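Local structure of iron aquisition yersiniabactin synthesis enzyme, YbtT (Escherichia coli, 6BA9) at residues 237-240 with 241-244; 93-96 with 97-101. The protein probably hydrolyses thioester-bound acyl groups as a low-specificity type II thioesterase that maintains production of the metallophore yersiniabactin. The protein carries 1 engineered substitution. All coordinates share one frame; numbering follows the deposited sequence.

Contact 1. Residues 237-240 with 241-244; sequences FTQI and VRHF
Segments 237-240 and 241-244 run through the end of helix 233-243, with F244 already beyond it, and the step across their junction begins with regular i to i+4 bonding. V241 N donates to F237 O at 2.9 Å, an almost straight bond, and R242 N donates to T238 O. One residue further on the pattern frays: H243 N is shared between Q239 O and I240 O, reaching the latter from above the carbonyl plane, and F244 N bonds I240 O weakly.

H243 holds its CG beside its own backbone N (chi1 -74°), turning the imidazole back so that ND1 gives a 2.7 Å bond to Q239 O; the oxygen lies in the ring plane and also accepts the longer bond from H243 N. In this alpha/beta-hydrolase fold the turn packs on the central sheet, with H243 against T217 and V220 of edge strand 216-222, and I240 and F244 on I114.

The Q239 chain, bent at chi2 (-55°), runs alongside R242, and its OE1 lies 2.7 Å from NH1 in a weak bond at the guanidinium edge, the amide plane turned 67° from it. That same OE1 is 3.3 Å from H243 CE1. The R242 methylenes cross T238, with CD 3.9 Å from T238 CG2, while F244 sets the CD2 edge of its ring towards I240 O.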
ATOM      1  N   PHE A 237      13.520   2.199  -0.577  1.00 15.68           N
ATOM      2  CA  PHE A 237      14.056   0.884  -0.918  1.00 14.57           C
ATOM      3  C   PHE A 237      15.245   0.497  -0.057  1.00 15.99           C
ATOM      4  O   PHE A 237      15.388  -0.682   0.272  1.00 15.99           O
ATOM      5  CB  PHE A 237      14.343   0.765  -2.414  1.00 15.44           C
ATOM      6  CG  PHE A 237      13.081   0.712  -3.236  1.00 15.29           C
ATOM      7  CD1 PHE A 237      12.297  -0.434  -3.240  1.00 16.32           C
ATOM      8  CD2 PHE A 237      12.656   1.805  -3.954  1.00 16.50           C
ATOM      9  CE1 PHE A 237      11.123  -0.486  -3.971  1.00 15.63           C
ATOM     10  CE2 PHE A 237      11.498   1.762  -4.680  1.00 16.04           C
ATOM     11  CZ  PHE A 237      10.723   0.610  -4.686  1.00 15.74           C
ATOM     12  N   THR A 238      16.088   1.455   0.331  1.00 16.19           N
ATOM     13  CA  THR A 238      17.189   1.145   1.236  1.00 18.31           C
ATOM     14  C   THR A 238      16.681   0.501   2.517  1.00 17.78           C
ATOM     15  O   THR A 238      17.221  -0.517   2.971  1.00 17.79           O
ATOM     16  CB  THR A 238      17.972   2.411   1.567  1.00 18.82           C
ATOM     17  OG1 THR A 238      18.579   2.901   0.379  1.00 23.76           O
ATOM     18  CG2 THR A 238      19.047   2.102   2.596  1.00 22.29           C
ATOM     19  N   GLN A 239      15.629   1.072   3.113  1.00 17.25           N
ATOM     20  CA  GLN A 239      15.164   0.525   4.381  1.00 17.19           C
ATOM     21  C   GLN A 239      14.533  -0.843   4.192  1.00 16.94           C
ATOM     22  O   GLN A 239      14.676  -1.719   5.046  1.00 17.50           O
ATOM     23  CB  GLN A 239      14.206   1.496   5.067  1.00 18.98           C
ATOM     24  CG  GLN A 239      14.869   2.800   5.464  1.00 20.07           C
ATOM     25  CD  GLN A 239      16.090   2.591   6.345  1.00 23.35           C
ATOM     26  OE1 GLN A 239      16.120   1.693   7.175  1.00 23.22           O
ATOM     27  NE2 GLN A 239      17.119   3.408   6.136  1.00 32.78           N
ATOM     28  N   ILE A 240      13.828  -1.061   3.083  1.00 15.76           N
ATOM     29  CA  ILE A 240      13.284  -2.391   2.826  1.00 15.70           C
ATOM     30  C   ILE A 240      14.408  -3.414   2.715  1.00 16.45           C
ATOM     31  O   ILE A 240      14.399  -4.452   3.381  1.00 18.60           O
ATOM     32  CB  ILE A 240      12.388  -2.370   1.572  1.00 15.51           C
ATOM     33  CG1 ILE A 240      11.167  -1.495   1.845  1.00 16.65           C
ATOM     34  CG2 ILE A 240      11.993  -3.760   1.174  1.00 17.60           C
ATOM     35  CD1 ILE A 240      10.291  -1.253   0.638  1.00 17.44           C
ATOM     36  N   VAL A 241      15.397  -3.150   1.862  1.00 15.93           N
ATOM     37  CA  VAL A 241      16.437  -4.156   1.650  1.00 19.28           C
ATOM     38  C   VAL A 241      17.194  -4.442   2.942  1.00 17.82           C
ATOM     39  O   VAL A 241      17.448  -5.608   3.278  1.00 21.22           O
ATOM     40  CB  VAL A 241      17.379  -3.736   0.507  1.00 19.44           C
ATOM     41  CG1 VAL A 241      18.508  -4.769   0.358  1.00 23.70           C
ATOM     42  CG2 VAL A 241      16.625  -3.597  -0.786  1.00 22.29           C
ATOM     43  N   ARG A 242      17.555  -3.388   3.684  1.00 17.86           N
ATOM     44  CA  ARG A 242      18.337  -3.528   4.919  1.00 20.61           C
ATOM     45  C   ARG A 242      17.652  -4.441   5.921  1.00 21.87           C
ATOM     46  O   ARG A 242      18.318  -5.146   6.691  1.00 23.71           O
ATOM     47  CB  ARG A 242      18.516  -2.163   5.600  1.00 21.63           C
ATOM     48  CG  ARG A 242      19.522  -1.250   4.976  1.00 29.86           C
ATOM     49  CD  ARG A 242      19.657   0.028   5.823  1.00 30.43           C
ATOM     50  NE  ARG A 242      20.152  -0.268   7.172  1.00 42.54           N
ATOM     51  CZ  ARG A 242      19.533   0.030   8.319  1.00 41.80           C
ATOM     52  NH1 ARG A 242      18.373   0.675   8.337  1.00 40.77           N
ATOM     53  NH2 ARG A 242      20.097  -0.306   9.472  1.00 45.54           N
ATOM     54  N   HIS A 243      16.321  -4.413   5.963  1.00 17.88           N
ATOM     55  CA  HIS A 243      15.583  -5.114   7.004  1.00 18.15           C
ATOM     56  C   HIS A 243      15.171  -6.541   6.649  1.00 18.00           C
ATOM     57  O   HIS A 243      14.671  -7.246   7.527  1.00 19.97           O
ATOM     58  CB  HIS A 243      14.355  -4.303   7.441  1.00 17.07           C
ATOM     59  CG  HIS A 243      14.697  -3.120   8.287  1.00 17.44           C
ATOM     60  ND1 HIS A 243      14.966  -1.876   7.768  1.00 18.16           N
ATOM     61  CD2 HIS A 243      14.855  -3.007   9.629  1.00 21.40           C
ATOM     62  CE1 HIS A 243      15.255  -1.040   8.750  1.00 19.50           C
ATOM     63  NE2 HIS A 243      15.198  -1.705   9.891  1.00 21.19           N
ATOM     64  N   PHE A 244      15.354  -6.987   5.403  1.00 18.07           N
ATOM     65  CA  PHE A 244      14.989  -8.345   4.992  1.00 17.48           C
ATOM     66  C   PHE A 244      16.174  -9.006   4.299  1.00 20.24           C
ATOM     67  O   PHE A 244      16.072  -9.480   3.166  1.00 20.35           O
ATOM     68  CB  PHE A 244      13.732  -8.321   4.119  1.00 18.38           C
ATOM     69  CG  PHE A 244      12.535  -7.787   4.845  1.00 15.83           C
ATOM     70  CD1 PHE A 244      11.793  -8.599   5.690  1.00 16.34           C
ATOM     71  CD2 PHE A 244      12.187  -6.455   4.739  1.00 15.19           C
ATOM     72  CE1 PHE A 244      10.708  -8.098   6.391  1.00 15.75           C
ATOM     73  CE2 PHE A 244      11.101  -5.951   5.443  1.00 16.02           C
ATOM     74  CZ  PHE A 244      10.367  -6.765   6.271  1.00 16.22           C
TER

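Contact 2. Residues 93-96 with 97-101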
ATOM      1  N   ALA A  93      -1.154  -0.204   2.580  1.00 10.87           N
ATOM      2  CA  ALA A  93      -0.678  -0.969   3.732  1.00 10.62           C
ATOM      3  C   ALA A  93      -1.782  -1.846   4.308  1.00 11.65           C
ATOM      4  O   ALA A  93      -1.518  -2.958   4.771  1.00 11.42           O
ATOM      5  CB  ALA A  93      -0.139  -0.027   4.807  1.00 12.48           C
ATOM      6  N   GLN A  94      -3.021  -1.363   4.292  1.00 10.30           N
ATOM      7  CA  GLN A  94      -4.140  -2.144   4.796  1.00 10.70           C
ATOM      8  C   GLN A  94      -4.358  -3.370   3.929  1.00 11.08           C
ATOM      9  O   GLN A  94      -4.559  -4.474   4.433  1.00 11.48           O
ATOM     10  CB  GLN A  94      -5.409  -1.297   4.840  1.00 10.70           C
ATOM     11  CG  GLN A  94      -5.316  -0.027   5.682  1.00 11.02           C
ATOM     12  CD  GLN A  94      -6.422   0.946   5.398  1.00 11.40           C
ATOM     13  OE1 GLN A  94      -6.955   0.993   4.286  1.00 13.45           O
ATOM     14  NE2 GLN A  94      -6.769   1.753   6.383  1.00 13.96           N
ATOM     15  N   VAL A  95      -4.309  -3.188   2.607  1.00 11.44           N
ATOM     16  CA  VAL A  95      -4.457  -4.317   1.697  1.00 10.78           C
ATOM     17  C   VAL A  95      -3.298  -5.292   1.848  1.00  9.47           C
ATOM     18  O   VAL A  95      -3.504  -6.512   1.877  1.00 11.20           O
ATOM     19  CB  VAL A  95      -4.631  -3.854   0.240  1.00 10.74           C
ATOM     20  CG1 VAL A  95      -4.740  -5.066  -0.675  1.00 12.23           C
ATOM     21  CG2 VAL A  95      -5.876  -2.980   0.088  1.00 12.20           C
ATOM     22  N   ALA A  96      -2.070  -4.782   1.950  1.00 10.64           N
ATOM     23  CA  ALA A  96      -0.904  -5.644   2.102  1.00 10.41           C
ATOM     24  C   ALA A  96      -1.006  -6.463   3.379  1.00 11.33           C
ATOM     25  O   ALA A  96      -0.720  -7.664   3.369  1.00 12.22           O
ATOM     26  CB  ALA A  96       0.372  -4.801   2.118  1.00 12.29           C
ATOM     27  N   PHE A  97      -1.416  -5.833   4.479  1.00 10.78           N
ATOM     28  CA  PHE A  97      -1.610  -6.541   5.739  1.00 11.90           C
ATOM     29  C   PHE A  97      -2.647  -7.650   5.605  1.00 11.04           C
ATOM     30  O   PHE A  97      -2.395  -8.805   5.989  1.00 11.91           O
ATOM     31  CB  PHE A  97      -2.037  -5.530   6.805  1.00 13.47           C
ATOM     32  CG  PHE A  97      -2.462  -6.148   8.107  1.00 11.73           C
ATOM     33  CD1 PHE A  97      -1.559  -6.831   8.893  1.00 14.99           C
ATOM     34  CD2 PHE A  97      -3.752  -6.021   8.546  1.00 13.14           C
ATOM     35  CE1 PHE A  97      -1.963  -7.375  10.120  1.00 16.25           C
ATOM     36  CE2 PHE A  97      -4.155  -6.559   9.759  1.00 17.21           C
ATOM     37  CZ  PHE A  97      -3.259  -7.235  10.534  1.00 16.46           C
ATOM     38  N   GLU A  98      -3.825  -7.330   5.053  1.00 11.53           N
ATOM     39  CA  GLU A  98      -4.881  -8.336   4.936  1.00 12.87           C
ATOM     40  C   GLU A  98      -4.506  -9.438   3.948  1.00 14.06           C
ATOM     41  O   GLU A  98      -4.868 -10.605   4.149  1.00 12.85           O
ATOM     42  CB  GLU A  98      -6.217  -7.665   4.587  1.00 11.99           C
ATOM     43  CG  GLU A  98      -6.807  -6.782   5.687  1.00 12.46           C
ATOM     44  CD  GLU A  98      -7.320  -7.554   6.878  1.00 16.40           C
ATOM     45  OE1 GLU A  98      -7.532  -8.787   6.762  1.00 16.96           O
ATOM     46  OE2 GLU A  98      -7.492  -6.916   7.938  1.00 15.38           O
ATOM     47  N   THR A  99      -3.756  -9.100   2.903  1.00 11.70           N
ATOM     48  CA  THR A  99      -3.237 -10.111   1.987  1.00 11.46           C
ATOM     49  C   THR A  99      -2.257 -11.028   2.697  1.00 12.09           C
ATOM     50  O   THR A  99      -2.315 -12.260   2.547  1.00 13.01           O
ATOM     51  CB  THR A  99      -2.565  -9.423   0.794  1.00 12.59           C
ATOM     52  OG1 THR A  99      -3.519  -8.603   0.104  1.00 12.43           O
ATOM     53  CG2 THR A  99      -2.019 -10.443  -0.204  1.00 12.53           C
ATOM     54  N   CYS A 100      -1.363 -10.443   3.485  1.00 12.16           N
ATOM     55  CA  CYS A 100      -0.391 -11.222   4.230  1.00 13.24           C
ATOM     56  C   CYS A 100      -1.086 -12.143   5.211  1.00 12.82           C
ATOM     57  O   CYS A 100      -0.671 -13.300   5.379  1.00 13.94           O
ATOM     58  CB  CYS A 100       0.574 -10.275   4.949  1.00 13.66           C
ATOM     59  SG  CYS A 100       2.077 -11.081   5.580  1.00 15.82           S
ATOM     60  N   ARG A 101      -2.161 -11.668   5.835  1.00 12.63           N
ATOM     61  CA  ARG A 101      -2.952 -12.494   6.751  1.00 14.67           C
ATOM     62  C   ARG A 101      -3.447 -13.748   6.043  1.00 15.34           C
ATOM     63  O   ARG A 101      -3.286 -14.867   6.549  1.00 17.41           O
ATOM     64  CB  ARG A 101      -4.111 -11.669   7.298  1.00 18.52           C
ATOM     65  CG  ARG A 101      -5.062 -12.358   8.262  1.00 27.65           C
ATOM     66  CD  ARG A 101      -5.810 -11.323   9.164  1.00 34.74           C
ATOM     67  NE  ARG A 101      -7.113 -11.844   9.560  1.00 42.00           N
ATOM     68  CZ  ARG A 101      -8.281 -11.217   9.420  1.00 42.69           C
ATOM     69  NH1 ARG A 101      -8.352  -9.993   8.912  1.00 41.55           N
ATOM     70  NH2 ARG A 101      -9.399 -11.823   9.816  1.00 45.62           N
TER
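T99 and V95, one helical turn apart, show how a hydroxyl can be absorbed into the helix that carries it. The two side chains lie across one another, with T99 OG1 3.8 Å from V95 CG1, but the polar link is made to the main chain. T99 places OG1 beside its own backbone N (chi1 -60°), which swings the hydroxyl back along the helix to donate to V95 O at 2.7 Å. It arrives from above the carbonyl plane, whereas T99 N reaches the same oxygen at 2.8 Å with much less tilt. Two bonds thus grip one buried carbonyl.

F97 CG is instead anti to the backbone N (chi1 172°), which carries the ring away from the preceding turn; CB stays 3.3 Å from A93 O, and Q94 O lies near the ring plane at its edge. The ring itself meets W209 edge-to-face. E98 keeps CG 3.5 Å from Q94 O and turns its carboxylate to R101. There OE1 and R101 NH1 form a salt bridge of 2.6 Å, although the hydrogen bond within it is weak. E98 OE2 lies in the plane of the guanidinium at its edge and also bonds the hydroxyls of Y175 and Y177, an arrangement that would probably favour the charged carboxylate in this buried setting.

Helix 91-105 is the connection of a beta-alpha-beta unit between strands 84-89 and 112-116. In the alpha/beta-hydrolase fold it follows the nucleophile elbow, whose serine is probably the engineered alanine here. A96 rests on L113 and C100 on L86, while T99 also meets A67 and L70 of helix 63-77, and Q94 hydrogen-bonds T172 of helix 155-174.

How the contacts relate
From the N terminus, the chain reaches contact 2 first, within helix 91-105, which lies between strands 84-89 and 112-116. Contact 1 follows much later, at the end of helix 233-243, after the last sheet strand, 216-222. Each joins consecutive residues of a single helix and closes no long loop; the two lie in series, neither nested nor crossed. Their centres are 19 Å apart and their nearest atoms about 9 Å, so they do not touch. The sheet relates them: both pack on strand 112-116, contact 2 through L113 and I115, contact 1 through I114. These successive residues are consistent with helices covering opposite faces of the sheet.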